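Local coordinates for halogenase PltM (Pseudomonas fluorescens, PDB 6BZN), which halogenates phenolic substrates, with chloride, bromide or iodide as the halide, and is a flavoprotein that binds FAD, at residues A103-A113 with L126-H137; I242-H250 with V260-Q268. All blocks are in the same frame, centred on the assembly; numbering follows the deposited sequence.

Interaction 1 (A103-A113 with L126-H137)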
ATOM      1  N   ALA A 103       6.069  13.002  12.701  1.00 12.00           N
ATOM      2  CA  ALA A 103       5.484  11.701  12.336  1.00 12.33           C
ATOM      3  C   ALA A 103       4.956  11.593  10.902  1.00 12.48           C
ATOM      4  O   ALA A 103       4.669  10.489  10.437  1.00 12.31           O
ATOM      5  CB  ALA A 103       4.400  11.324  13.336  1.00 12.17           C
ATOM      6  N   CYS A 104       4.839  12.717  10.199  1.00 12.54           N
ATOM      7  CA  CYS A 104       4.431  12.669   8.806  1.00 12.95           C
ATOM      8  C   CYS A 104       4.823  13.889   8.004  1.00 13.06           C
ATOM      9  O   CYS A 104       5.144  14.960   8.544  1.00 12.84           O
ATOM     10  CB  CYS A 104       2.921  12.458   8.674  1.00 13.08           C
ATOM     11  SG  CYS A 104       1.936  13.891   9.138  1.00 14.31           S
ATOM     12  N   GLY A 105       4.853  13.671   6.700  1.00 13.16           N
ATOM     13  CA  GLY A 105       4.767  14.724   5.719  1.00 13.67           C
ATOM     14  C   GLY A 105       3.352  14.760   5.156  1.00 14.00           C
ATOM     15  O   GLY A 105       2.456  14.035   5.604  1.00 13.52           O
ATOM     16  N   ILE A 106       3.177  15.575   4.131  1.00 15.00           N
ATOM     17  CA  ILE A 106       1.872  15.786   3.507  1.00 16.49           C
ATOM     18  C   ILE A 106       1.884  15.351   2.049  1.00 16.38           C
ATOM     19  O   ILE A 106       2.927  15.363   1.396  1.00 15.91           O
ATOM     20  CB  ILE A 106       1.457  17.269   3.643  1.00 17.96           C
ATOM     21  CG1 ILE A 106      -0.026  17.453   3.424  1.00 19.30           C
ATOM     22  CG2 ILE A 106       2.255  18.175   2.718  1.00 18.24           C
ATOM     23  CD1 ILE A 106      -0.531  18.797   3.917  1.00 19.95           C
ATOM     24  N   LYS A 107       0.728  14.931   1.551  1.00 16.67           N
ATOM     25  CA  LYS A 107       0.564  14.746   0.111  1.00 17.83           C
ATOM     26  C   LYS A 107      -0.790  15.229  -0.356  1.00 17.07           C
ATOM     27  O   LYS A 107      -1.828  14.944   0.258  1.00 16.16           O
ATOM     28  CB  LYS A 107       0.813  13.300  -0.331  1.00 19.15           C
ATOM     29  CG  LYS A 107      -0.011  12.267   0.403  1.00 20.07           C
ATOM     30  CD  LYS A 107       0.051  10.878  -0.244  1.00 21.15           C
ATOM     31  CE  LYS A 107      -0.649  10.778  -1.594  1.00 22.41           C
ATOM     32  NZ  LYS A 107      -1.984  10.124  -1.562  1.00 24.19           N
ATOM     33  N   LEU A 108      -0.762  15.951  -1.467  1.00 17.04           N
ATOM     34  CA  LEU A 108      -1.968  16.470  -2.088  1.00 18.29           C
ATOM     35  C   LEU A 108      -2.327  15.680  -3.334  1.00 18.66           C
ATOM     36  O   LEU A 108      -3.281  16.042  -4.038  1.00 18.92           O
ATOM     37  CB  LEU A 108      -1.767  17.940  -2.419  1.00 19.45           C
ATOM     38  CG  LEU A 108      -1.409  18.806  -1.213  1.00 20.80           C
ATOM     39  CD1 LEU A 108      -1.096  20.235  -1.649  1.00 21.63           C
ATOM     40  CD2 LEU A 108      -2.521  18.777  -0.180  1.00 22.32           C
ATOM     41  N   GLY A 109      -1.579  14.602  -3.592  1.00 17.29           N
ATOM     42  CA  GLY A 109      -1.842  13.710  -4.707  1.00 17.92           C
ATOM     43  C   GLY A 109      -0.621  12.891  -5.082  1.00 17.60           C
ATOM     44  O   GLY A 109       0.429  12.997  -4.448  1.00 16.91           O
ATOM     45  N   PHE A 110      -0.796  12.052  -6.093  1.00 17.34           N
ATOM     46  CA  PHE A 110       0.302  11.327  -6.740  1.00 17.48           C
ATOM     47  C   PHE A 110       0.711  12.132  -7.968  1.00 17.18           C
ATOM     48  O   PHE A 110      -0.149  12.577  -8.722  1.00 18.23           O
ATOM     49  CB  PHE A 110      -0.138   9.926  -7.196  1.00 18.19           C
ATOM     50  CG  PHE A 110      -0.211   8.858  -6.098  1.00 18.98           C
ATOM     51  CD1 PHE A 110       0.268   9.059  -4.801  1.00 19.72           C
ATOM     52  CD2 PHE A 110      -0.712   7.598  -6.411  1.00 19.54           C
ATOM     53  CE1 PHE A 110       0.212   8.036  -3.847  1.00 20.23           C
ATOM     54  CE2 PHE A 110      -0.787   6.581  -5.452  1.00 19.23           C
ATOM     55  CZ  PHE A 110      -0.316   6.798  -4.172  1.00 19.02           C
ATOM     56  N   SER A 111       2.009  12.329  -8.171  1.00 15.16           N
ATOM     57  CA  SER A 111       2.508  12.972  -9.375  1.00 14.57           C
ATOM     58  C   SER A 111       3.495  12.043 -10.070  1.00 13.94           C
ATOM     59  O   SER A 111       4.190  11.241  -9.422  1.00 12.45           O
ATOM     60  CB  SER A 111       3.165  14.313  -9.058  1.00 14.94           C
ATOM     61  OG  SER A 111       4.273  14.147  -8.201  1.00 16.01           O
ATOM     62  N   PHE A 112       3.535  12.153 -11.394  1.00 13.14           N
ATOM     63  CA  PHE A 112       4.353  11.289 -12.231  1.00 13.23           C
ATOM     64  C   PHE A 112       5.092  12.148 -13.235  1.00 13.95           C
ATOM     65  O   PHE A 112       4.451  12.909 -13.947  1.00 14.03           O
ATOM     66  CB  PHE A 112       3.482  10.259 -12.961  1.00 13.56           C
ATOM     67  CG  PHE A 112       2.677   9.387 -12.033  1.00 13.68           C
ATOM     68  CD1 PHE A 112       1.443   9.809 -11.558  1.00 13.84           C
ATOM     69  CD2 PHE A 112       3.175   8.170 -11.594  1.00 14.04           C
ATOM     70  CE1 PHE A 112       0.713   9.020 -10.685  1.00 14.28           C
ATOM     71  CE2 PHE A 112       2.453   7.379 -10.714  1.00 13.82           C
ATOM     72  CZ  PHE A 112       1.216   7.794 -10.266  1.00 13.82           C
ATOM     73  N   ALA A 113       6.422  12.046 -13.277  1.00 13.91           N
ATOM     74  CA  ALA A 113       7.245  12.749 -14.255  1.00 13.71           C
ATOM     75  C   ALA A 113       8.045  11.717 -15.025  1.00 13.69           C
ATOM     76  O   ALA A 113       8.705  10.861 -14.421  1.00 12.95           O
ATOM     77  CB  ALA A 113       8.176  13.722 -13.559  1.00 13.64           C
ATOM     78  N   LEU A 126       4.355  15.365 -17.387  1.00 15.74           N
ATOM     79  CA  LEU A 126       3.856  15.226 -16.017  1.00 15.74           C
ATOM     80  C   LEU A 126       2.349  14.962 -16.002  1.00 15.43           C
ATOM     81  O   LEU A 126       1.608  15.534 -16.801  1.00 14.15           O
ATOM     82  CB  LEU A 126       4.073  16.526 -15.225  1.00 17.63           C
ATOM     83  CG  LEU A 126       5.354  16.750 -14.441  1.00 19.67           C
ATOM     84  CD1 LEU A 126       6.572  16.505 -15.305  1.00 20.98           C
ATOM     85  CD2 LEU A 126       5.351  18.174 -13.877  1.00 20.48           C
ATOM     86  N   VAL A 127       1.897  14.120 -15.081  1.00 13.99           N
ATOM     87  CA  VAL A 127       0.485  14.062 -14.708  1.00 14.28           C
ATOM     88  C   VAL A 127       0.414  14.084 -13.185  1.00 15.16           C
ATOM     89  O   VAL A 127       1.285  13.530 -12.506  1.00 15.19           O
ATOM     90  CB  VAL A 127      -0.287  12.836 -15.278  1.00 14.08           C
ATOM     91  CG1 VAL A 127      -0.380  12.902 -16.793  1.00 14.05           C
ATOM     92  CG2 VAL A 127       0.335  11.508 -14.855  1.00 14.24           C
ATOM     93  N   ALA A 128      -0.608  14.740 -12.655  1.00 15.21           N
ATOM     94  CA  ALA A 128      -0.793  14.811 -11.211  1.00 15.66           C
ATOM     95  C   ALA A 128      -2.251  15.120 -10.897  1.00 16.03           C
ATOM     96  O   ALA A 128      -2.640  16.276 -10.886  1.00 16.16           O
ATOM     97  CB  ALA A 128       0.128  15.865 -10.597  1.00 15.76           C
ATOM     98  N   PRO A 129      -3.069  14.081 -10.662  1.00 16.36           N
ATOM     99  CA  PRO A 129      -4.455  14.350 -10.301  1.00 16.87           C
ATOM    100  C   PRO A 129      -4.558  14.683  -8.817  1.00 17.45           C
ATOM    101  O   PRO A 129      -4.230  13.841  -8.001  1.00 18.23           O
ATOM    102  CB  PRO A 129      -5.176  13.044 -10.639  1.00 16.92           C
ATOM    103  CG  PRO A 129      -4.115  11.981 -10.656  1.00 16.66           C
ATOM    104  CD  PRO A 129      -2.790  12.644 -10.848  1.00 16.55           C
ATOM    105  N   PRO A 130      -4.989  15.908  -8.460  1.00 18.07           N
ATOM    106  CA  PRO A 130      -4.948  16.271  -7.047  1.00 18.50           C
ATOM    107  C   PRO A 130      -6.080  15.709  -6.193  1.00 19.70           C
ATOM    108  O   PRO A 130      -7.166  15.392  -6.702  1.00 19.68           O
ATOM    109  CB  PRO A 130      -4.999  17.803  -7.067  1.00 19.18           C
ATOM    110  CG  PRO A 130      -5.546  18.184  -8.376  1.00 18.91           C
ATOM    111  CD  PRO A 130      -5.430  17.032  -9.316  1.00 18.38           C
ATOM    112  N   LEU A 131      -5.812  15.591  -4.903  1.00 20.41           N
ATOM    113  CA  LEU A 131      -6.827  15.248  -3.909  1.00 23.90           C
ATOM    114  C   LEU A 131      -7.579  16.517  -3.514  1.00 26.50           C
ATOM    115  O   LEU A 131      -7.093  17.626  -3.730  1.00 28.14           O
ATOM    116  CB  LEU A 131      -6.162  14.662  -2.659  1.00 23.68           C
ATOM    117  CG  LEU A 131      -5.237  13.460  -2.869  1.00 23.68           C
ATOM    118  CD1 LEU A 131      -4.430  13.194  -1.612  1.00 24.64           C
ATOM    119  CD2 LEU A 131      -6.033  12.234  -3.291  1.00 25.04           C
ATOM    120  N   LYS A 132      -8.745  16.346  -2.916  1.00 31.78           N
ATOM    121  CA  LYS A 132      -9.460  17.471  -2.299  1.00 37.35           C
ATOM    122  C   LYS A 132      -8.950  17.685  -0.874  1.00 35.85           C
ATOM    123  O   LYS A 132      -8.676  18.828  -0.485  1.00 39.11           O
ATOM    124  CB  LYS A 132     -10.974  17.225  -2.297  1.00 42.36           C
ATOM    125  CG  LYS A 132     -11.812  18.487  -2.490  1.00 46.65           C
ATOM    126  CD  LYS A 132     -11.840  18.936  -3.947  1.00 48.50           C
ATOM    127  CE  LYS A 132     -12.856  20.049  -4.170  1.00 51.26           C
ATOM    128  NZ  LYS A 132     -13.091  20.329  -5.616  1.00 51.86           N
ATOM    129  N   VAL A 133      -8.801  16.580  -0.130  1.00 32.28           N
ATOM    130  CA  VAL A 133      -8.332  16.570   1.272  1.00 29.63           C
ATOM    131  C   VAL A 133      -6.882  16.044   1.339  1.00 26.35           C
ATOM    132  O   VAL A 133      -6.574  15.035   0.720  1.00 23.15           O
ATOM    133  CB  VAL A 133      -9.269  15.685   2.138  1.00 31.97           C
ATOM    134  CG1 VAL A 133      -8.694  15.402   3.525  1.00 33.54           C
ATOM    135  CG2 VAL A 133     -10.647  16.335   2.249  1.00 33.28           C
ATOM    136  N   PRO A 134      -5.992  16.711   2.104  1.00 23.95           N
ATOM    137  CA  PRO A 134      -4.609  16.240   2.172  1.00 22.53           C
ATOM    138  C   PRO A 134      -4.484  14.860   2.831  1.00 20.87           C
ATOM    139  O   PRO A 134      -5.292  14.500   3.683  1.00 19.29           O
ATOM    140  CB  PRO A 134      -3.905  17.293   3.043  1.00 24.07           C
ATOM    141  CG  PRO A 134      -4.815  18.461   3.079  1.00 24.89           C
ATOM    142  CD  PRO A 134      -6.194  17.910   2.939  1.00 25.23           C
ATOM    143  N   GLU A 135      -3.487  14.100   2.406  1.00 19.66           N
ATOM    144  CA  GLU A 135      -3.167  12.821   3.024  1.00 19.59           C
ATOM    145  C   GLU A 135      -1.732  12.816   3.515  1.00 16.92           C
ATOM    146  O   GLU A 135      -1.016  13.784   3.309  1.00 16.91           O
ATOM    147  CB  GLU A 135      -3.406  11.722   2.022  1.00 21.36           C
ATOM    148  CG  GLU A 135      -4.875  11.625   1.749  1.00 24.40           C
ATOM    149  CD  GLU A 135      -5.210  10.700   0.632  1.00 28.26           C
ATOM    150  OE1 GLU A 135      -4.283  10.104   0.040  1.00 31.22           O
ATOM    151  OE2 GLU A 135      -6.420  10.595   0.345  1.00 32.63           O
ATOM    152  N   ALA A 136      -1.339  11.732   4.185  1.00 15.75           N
ATOM    153  CA  ALA A 136      -0.052  11.678   4.875  1.00 14.00           C
ATOM    154  C   ALA A 136       1.020  10.910   4.106  1.00 13.25           C
ATOM    155  O   ALA A 136       0.742   9.921   3.416  1.00 12.06           O
ATOM    156  CB  ALA A 136      -0.231  11.060   6.245  1.00 13.92           C
ATOM    157  N   HIS A 137       2.260  11.382   4.262  1.00 12.29           N
ATOM    158  CA  HIS A 137       3.450  10.575   4.065  1.00 11.71           C
ATOM    159  C   HIS A 137       3.856  10.109   5.467  1.00 11.24           C
ATOM    160  O   HIS A 137       4.303  10.905   6.289  1.00 10.95           O
ATOM    161  CB  HIS A 137       4.576  11.389   3.470  1.00 11.93           C
ATOM    162  CG  HIS A 137       4.403  11.681   2.017  1.00 12.12           C
ATOM    163  ND1 HIS A 137       5.127  12.657   1.372  1.00 12.37           N
ATOM    164  CD2 HIS A 137       3.609  11.113   1.080  1.00 12.08           C
ATOM    165  CE1 HIS A 137       4.796  12.668   0.093  1.00 12.47           C
ATOM    166  NE2 HIS A 137       3.876  11.741  -0.108  1.00 12.00           N
TER
HETATM  167  O   HOH W   1      -3.421  11.452  -7.092  1.00 22.11           O
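Lys107 and Glu135 meet twice. Their backbones form a hydrogen-bonded antiparallel pair, the nearly straight bond being Glu135 N to Lys107 O (2.8 Å, 176°). Their side chains, on one face of the sheet, close a buried salt bridge, Lys107 NZ to Glu135 OE1 at 2.8 Å. Lysine suits this place because its long chain passes the His137 ring before bending to the carboxylate; NZ also donates to Ala66 O. His137, its NE2 3.4 Å from Lys107 CB, uses both ring nitrogens, ND1 with Pro262 O and NE2 with Thr248 OG1. The solvent side is the corner: Leu108, Leu131 and Pro134 are partly exposed, and the turn at Lys132 and Val133 reaches no residue of 103-113. Here Leu108 CD2 rests on Pro134 CB (3.8 Å), and Leu131 N gives a straight bond to Leu108 O (2.7 Å). At Gly109 a side chain would run into Pro129 O. Water 1 accepts from Phe110 N and donates to Pro129 O; Pro129 and Pro130 offer no N-H, and the buried Phe110 O finds no partner. Regular pairing resumes with Phe112 N to Val127 O at 2.9 Å. The pair thus turns a corner from a small two-stranded antiparallel sheet into the beta hairpin edging the large mixed sheet.

Interaction 2 (I242-H250 with V260-Q268); sequences IELFKSTLH and VIPFNNHPQ
Lys246 NZ gives the shortest polar bond between the segments, to Asn265 O at 2.8 Å. Asn265 answers with its side chain: ND2 donates to Phe245 O at 2.9 Å, nearly straight (174°) and in the plane of the amide, while OD1 accepts from Ile106 N, which fixes the amide's rotation. Asparagine suits the turn because one short side chain serves a donor and an acceptor at once. Its CB sits over a face of the Phe245 ring, a CH-pi contact 3.7 Å from the centroid. A chi1 of -175° turns the Phe245 ring away from its own backbone N and across to Pro262, Phe245 CD1 touching Pro262 CG at 3.9 Å. An alanine at Phe245 would keep the carbonyl but is likely to leave Asn265 CB and Pro262 CG without their aromatic neighbour, opening a gap between the two loops. Leu249 and Val260 exchange two backbone bonds, the shorter from Val260 N to Leu249 O (2.9 Å), and lie side by side on one face; Thr248 CG2 meets Ile261 CG1 at 3.8 Å. These strands are the open end of a beta hairpin within the mixed sheet, the loops leading in and out tied together by Asn265.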
ATOM      1  N   ILE A 242      -0.938  21.463  -7.855  1.00 17.92           N
ATOM      2  CA  ILE A 242      -0.309  21.191  -6.559  1.00 17.04           C
ATOM      3  C   ILE A 242       1.199  21.197  -6.717  1.00 16.38           C
ATOM      4  O   ILE A 242       1.713  20.833  -7.777  1.00 16.00           O
ATOM      5  CB  ILE A 242      -0.763  19.831  -5.967  1.00 17.12           C
ATOM      6  CG1 ILE A 242      -0.457  18.665  -6.926  1.00 17.59           C
ATOM      7  CG2 ILE A 242      -2.243  19.887  -5.640  1.00 17.69           C
ATOM      8  CD1 ILE A 242      -0.692  17.288  -6.333  1.00 18.40           C
ATOM      9  N   GLU A 243       1.907  21.620  -5.668  1.00 16.44           N
ATOM     10  CA  GLU A 243       3.356  21.483  -5.632  1.00 17.06           C
ATOM     11  C   GLU A 243       3.689  19.997  -5.652  1.00 16.55           C
ATOM     12  O   GLU A 243       3.139  19.229  -4.845  1.00 15.83           O
ATOM     13  CB  GLU A 243       3.959  22.063  -4.355  1.00 18.24           C
ATOM     14  CG  GLU A 243       3.841  23.560  -4.165  1.00 19.63           C
ATOM     15  CD  GLU A 243       4.218  23.984  -2.755  1.00 21.12           C
ATOM     16  OE1 GLU A 243       5.221  23.476  -2.201  1.00 22.30           O
ATOM     17  OE2 GLU A 243       3.499  24.817  -2.184  1.00 23.09           O
ATOM     18  N   LEU A 244       4.591  19.593  -6.535  1.00 16.61           N
ATOM     19  CA  LEU A 244       5.013  18.193  -6.573  1.00 16.95           C
ATOM     20  C   LEU A 244       5.771  17.826  -5.288  1.00 16.07           C
ATOM     21  O   LEU A 244       5.741  16.670  -4.869  1.00 15.40           O
ATOM     22  CB  LEU A 244       5.842  17.863  -7.802  1.00 18.11           C
ATOM     23  CG  LEU A 244       5.370  18.177  -9.230  1.00 19.78           C
ATOM     24  CD1 LEU A 244       5.799  17.066 -10.181  1.00 19.42           C
ATOM     25  CD2 LEU A 244       3.889  18.435  -9.362  1.00 20.61           C
ATOM     26  N   PHE A 245       6.403  18.825  -4.664  1.00 15.71           N
ATOM     27  CA  PHE A 245       6.992  18.702  -3.328  1.00 16.02           C
ATOM     28  C   PHE A 245       5.985  18.193  -2.290  1.00 16.00           C
ATOM     29  O   PHE A 245       6.340  17.404  -1.413  1.00 14.90           O
ATOM     30  CB  PHE A 245       7.551  20.070  -2.891  1.00 16.14           C
ATOM     31  CG  PHE A 245       8.298  20.063  -1.581  1.00 15.83           C
ATOM     32  CD1 PHE A 245       9.304  19.128  -1.327  1.00 15.67           C
ATOM     33  CD2 PHE A 245       8.035  21.040  -0.612  1.00 16.02           C
ATOM     34  CE1 PHE A 245      10.004  19.139  -0.120  1.00 15.48           C
ATOM     35  CE2 PHE A 245       8.743  21.058   0.598  1.00 15.98           C
ATOM     36  CZ  PHE A 245       9.736  20.112   0.829  1.00 15.73           C
ATOM     37  N   LYS A 246       4.740  18.652  -2.410  1.00 15.49           N
ATOM     38  CA  LYS A 246       3.627  18.235  -1.569  1.00 16.27           C
ATOM     39  C   LYS A 246       2.815  17.123  -2.239  1.00 14.98           C
ATOM     40  O   LYS A 246       1.586  17.145  -2.240  1.00 14.28           O
ATOM     41  CB  LYS A 246       2.726  19.443  -1.242  1.00 17.64           C
ATOM     42  CG  LYS A 246       3.419  20.573  -0.493  1.00 20.18           C
ATOM     43  CD  LYS A 246       2.404  21.622  -0.062  1.00 23.34           C
ATOM     44  CE  LYS A 246       3.045  22.845   0.598  1.00 26.17           C
ATOM     45  NZ  LYS A 246       3.558  22.558   1.965  1.00 28.48           N
ATOM     46  N   SER A 247       3.517  16.135  -2.780  1.00 14.55           N
ATOM     47  CA  SER A 247       2.913  14.990  -3.431  1.00 14.14           C
ATOM     48  C   SER A 247       3.834  13.788  -3.292  1.00 13.50           C
ATOM     49  O   SER A 247       5.022  13.929  -2.989  1.00 12.97           O
ATOM     50  CB  SER A 247       2.693  15.285  -4.918  1.00 14.77           C
ATOM     51  OG  SER A 247       3.886  15.115  -5.670  1.00 15.33           O
ATOM     52  N   THR A 248       3.284  12.610  -3.523  1.00 13.38           N
ATOM     53  CA  THR A 248       4.098  11.428  -3.753  1.00 13.07           C
ATOM     54  C   THR A 248       4.552  11.470  -5.207  1.00 12.65           C
ATOM     55  O   THR A 248       3.765  11.225  -6.112  1.00 11.70           O
ATOM     56  CB  THR A 248       3.285  10.164  -3.516  1.00 13.99           C
ATOM     57  OG1 THR A 248       2.638  10.267  -2.238  1.00 15.08           O
ATOM     58  CG2 THR A 248       4.152   8.907  -3.589  1.00 13.88           C
ATOM     59  N   LEU A 249       5.824  11.774  -5.409  1.00 12.15           N
ATOM     60  CA  LEU A 249       6.372  12.002  -6.730  1.00 12.37           C
ATOM     61  C   LEU A 249       7.011  10.721  -7.240  1.00 12.36           C
ATOM     62  O   LEU A 249       7.844  10.117  -6.543  1.00 12.35           O
ATOM     63  CB  LEU A 249       7.376  13.148  -6.664  1.00 12.66           C
ATOM     64  CG  LEU A 249       8.338  13.400  -7.814  1.00 12.90           C
ATOM     65  CD1 LEU A 249       7.596  13.593  -9.125  1.00 13.35           C
ATOM     66  CD2 LEU A 249       9.182  14.619  -7.467  1.00 13.17           C
ATOM     67  N   HIS A 250       6.608  10.327  -8.448  1.00 12.08           N
ATOM     68  CA  HIS A 250       7.082   9.130  -9.121  1.00 12.63           C
ATOM     69  C   HIS A 250       7.825   9.573 -10.373  1.00 12.84           C
ATOM     70  O   HIS A 250       7.205  10.117 -11.294  1.00 12.84           O
ATOM     71  CB  HIS A 250       5.891   8.268  -9.566  1.00 12.96           C
ATOM     72  CG  HIS A 250       4.954   7.873  -8.466  1.00 13.52           C
ATOM     73  ND1 HIS A 250       4.111   8.766  -7.842  1.00 13.98           N
ATOM     74  CD2 HIS A 250       4.673   6.660  -7.931  1.00 13.76           C
ATOM     75  CE1 HIS A 250       3.384   8.128  -6.938  1.00 14.15           C
ATOM     76  NE2 HIS A 250       3.709   6.849  -6.971  1.00 14.40           N
ATOM     77  N   VAL A 260      10.060  10.076  -4.634  1.00 11.58           N
ATOM     78  CA  VAL A 260      10.476  11.152  -3.757  1.00 12.01           C
ATOM     79  C   VAL A 260       9.272  11.442  -2.855  1.00 12.26           C
ATOM     80  O   VAL A 260       8.228  11.939  -3.313  1.00 12.59           O
ATOM     81  CB  VAL A 260      10.911  12.401  -4.553  1.00 12.04           C
ATOM     82  CG1 VAL A 260      11.416  13.490  -3.620  1.00 12.27           C
ATOM     83  CG2 VAL A 260      11.990  12.038  -5.567  1.00 12.11           C
ATOM     84  N   ILE A 261       9.417  11.098  -1.576  1.00 12.20           N
ATOM     85  CA  ILE A 261       8.344  11.136  -0.599  1.00 12.42           C
ATOM     86  C   ILE A 261       8.857  11.940   0.592  1.00 12.25           C
ATOM     87  O   ILE A 261       9.439  11.370   1.522  1.00 12.47           O
ATOM     88  CB  ILE A 261       7.916   9.704  -0.211  1.00 12.79           C
ATOM     89  CG1 ILE A 261       7.225   9.050  -1.400  1.00 13.03           C
ATOM     90  CG2 ILE A 261       6.972   9.680   0.976  1.00 12.95           C
ATOM     91  CD1 ILE A 261       6.833   7.617  -1.176  1.00 13.50           C
ATOM     92  N   PRO A 262       8.664  13.271   0.564  1.00 12.03           N
ATOM     93  CA  PRO A 262       9.190  14.092   1.665  1.00 12.07           C
ATOM     94  C   PRO A 262       8.424  13.951   2.959  1.00 12.08           C
ATOM     95  O   PRO A 262       7.185  13.839   2.938  1.00 11.27           O
ATOM     96  CB  PRO A 262       9.034  15.527   1.142  1.00 12.19           C
ATOM     97  CG  PRO A 262       8.954  15.379  -0.329  1.00 12.32           C
ATOM     98  CD  PRO A 262       8.186  14.120  -0.539  1.00 12.25           C
ATOM     99  N   PHE A 263       9.149  13.954   4.079  1.00 11.99           N
ATOM    100  CA  PHE A 263       8.528  14.183   5.391  1.00 12.13           C
ATOM    101  C   PHE A 263       8.695  15.636   5.841  1.00 12.58           C
ATOM    102  O   PHE A 263       8.160  16.000   6.875  1.00 12.30           O
ATOM    103  CB  PHE A 263       9.084  13.240   6.461  1.00 11.93           C
ATOM    104  CG  PHE A 263       9.019  11.782   6.078  1.00 11.96           C
ATOM    105  CD1 PHE A 263       7.799  11.129   5.995  1.00 11.92           C
ATOM    106  CD2 PHE A 263      10.180  11.070   5.793  1.00 11.92           C
ATOM    107  CE1 PHE A 263       7.738   9.794   5.650  1.00 11.67           C
ATOM    108  CE2 PHE A 263      10.129   9.738   5.438  1.00 11.95           C
ATOM    109  CZ  PHE A 263       8.906   9.095   5.375  1.00 11.90           C
ATOM    110  N   ASN A 264       9.409  16.445   5.057  1.00 12.65           N
ATOM    111  CA  ASN A 264       9.781  17.825   5.427  1.00 14.33           C
ATOM    112  C   ASN A 264       9.016  18.906   4.641  1.00 15.13           C
ATOM    113  O   ASN A 264       9.509  20.016   4.468  1.00 16.36           O
ATOM    114  CB  ASN A 264      11.306  18.013   5.295  1.00 14.53           C
ATOM    115  CG  ASN A 264      11.795  17.979   3.863  1.00 15.01           C
ATOM    116  OD1 ASN A 264      11.222  17.291   3.017  1.00 14.89           O
ATOM    117  ND2 ASN A 264      12.868  18.704   3.584  1.00 15.11           N
ATOM    118  N   ASN A 265       7.812  18.568   4.192  1.00 15.86           N
ATOM    119  CA  ASN A 265       7.011  19.418   3.316  1.00 16.94           C
ATOM    120  C   ASN A 265       5.736  19.943   3.975  1.00 19.40           C
ATOM    121  O   ASN A 265       4.875  20.506   3.288  1.00 21.09           O
ATOM    122  CB  ASN A 265       6.655  18.646   2.036  1.00 16.38           C
ATOM    123  CG  ASN A 265       5.784  17.418   2.294  1.00 15.43           C
ATOM    124  OD1 ASN A 265       5.453  17.092   3.436  1.00 14.83           O
ATOM    125  ND2 ASN A 265       5.437  16.712   1.228  1.00 15.02           N
ATOM    126  N   HIS A 266       5.599  19.720   5.284  1.00 20.93           N
ATOM    127  CA  HIS A 266       4.420  20.129   6.038  1.00 23.47           C
ATOM    128  C   HIS A 266       4.797  21.395   6.809  1.00 24.07           C
ATOM    129  O   HIS A 266       5.809  21.406   7.500  1.00 20.20           O
ATOM    130  CB  HIS A 266       3.985  19.026   7.013  1.00 24.08           C
ATOM    131  CG  HIS A 266       2.635  19.258   7.618  1.00 26.73           C
ATOM    132  ND1 HIS A 266       1.494  18.630   7.171  1.00 29.80           N
ATOM    133  CD2 HIS A 266       2.239  20.077   8.616  1.00 27.80           C
ATOM    134  CE1 HIS A 266       0.457  19.043   7.879  1.00 29.45           C
ATOM    135  NE2 HIS A 266       0.882  19.927   8.760  1.00 28.82           N
ATOM    136  N   PRO A 267       3.977  22.457   6.722  1.00 27.49           N
ATOM    137  CA  PRO A 267       4.394  23.701   7.399  1.00 28.49           C
ATOM    138  C   PRO A 267       4.547  23.593   8.935  1.00 27.76           C
ATOM    139  O   PRO A 267       5.353  24.310   9.503  1.00 30.91           O
ATOM    140  CB  PRO A 267       3.307  24.722   7.008  1.00 29.55           C
ATOM    141  CG  PRO A 267       2.325  24.009   6.135  1.00 30.00           C
ATOM    142  CD  PRO A 267       2.609  22.541   6.174  1.00 29.45           C
ATOM    143  N   GLN A 268       3.762  22.743   9.589  1.00 26.28           N
ATOM    144  CA  GLN A 268       3.972  22.388  11.014  1.00 27.07           C
ATOM    145  C   GLN A 268       4.776  21.097  11.336  1.00 24.04           C
ATOM    146  O   GLN A 268       4.840  20.687  12.491  1.00 22.54           O
ATOM    147  CB  GLN A 268       2.624  22.336  11.741  1.00 29.89           C
ATOM    148  CG  GLN A 268       1.887  23.664  11.775  1.00 34.47           C
ATOM    149  CD  GLN A 268       0.703  23.679  10.829  1.00 38.95           C
ATOM    150  OE1 GLN A 268      -0.270  22.942  11.038  1.00 46.12           O
ATOM    151  NE2 GLN A 268       0.770  24.506   9.786  1.00 41.84           N
TER
HETATM  152  O   HOH W   2       7.953  15.035  -3.831  1.00 12.52           O

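In the fold
Both contacts are mostly buried and reach the same mixed sheet, where strands 109-114 and 248-253 run side by side in parallel. Their centres are about 7 Å apart, and Ser111 OG to Ser247 OG (2.7 Å) and Leu108 N to Lys246 O (2.7 Å) are probable hydrogen bonds that join them. Interaction 1 relies chiefly on backbone ladders plus one buried ion pair; interaction 2 has a single bridged pair and otherwise depends on side chains gripping loop carbonyls, with its more exposed edge near Pro267. Each also approaches the flavin region: Phe110 of interaction 1 and Thr248 of interaction 2 have side chains about 4 Å from that of Ala65, an FAD-binding residue, although no FAD occupies this model.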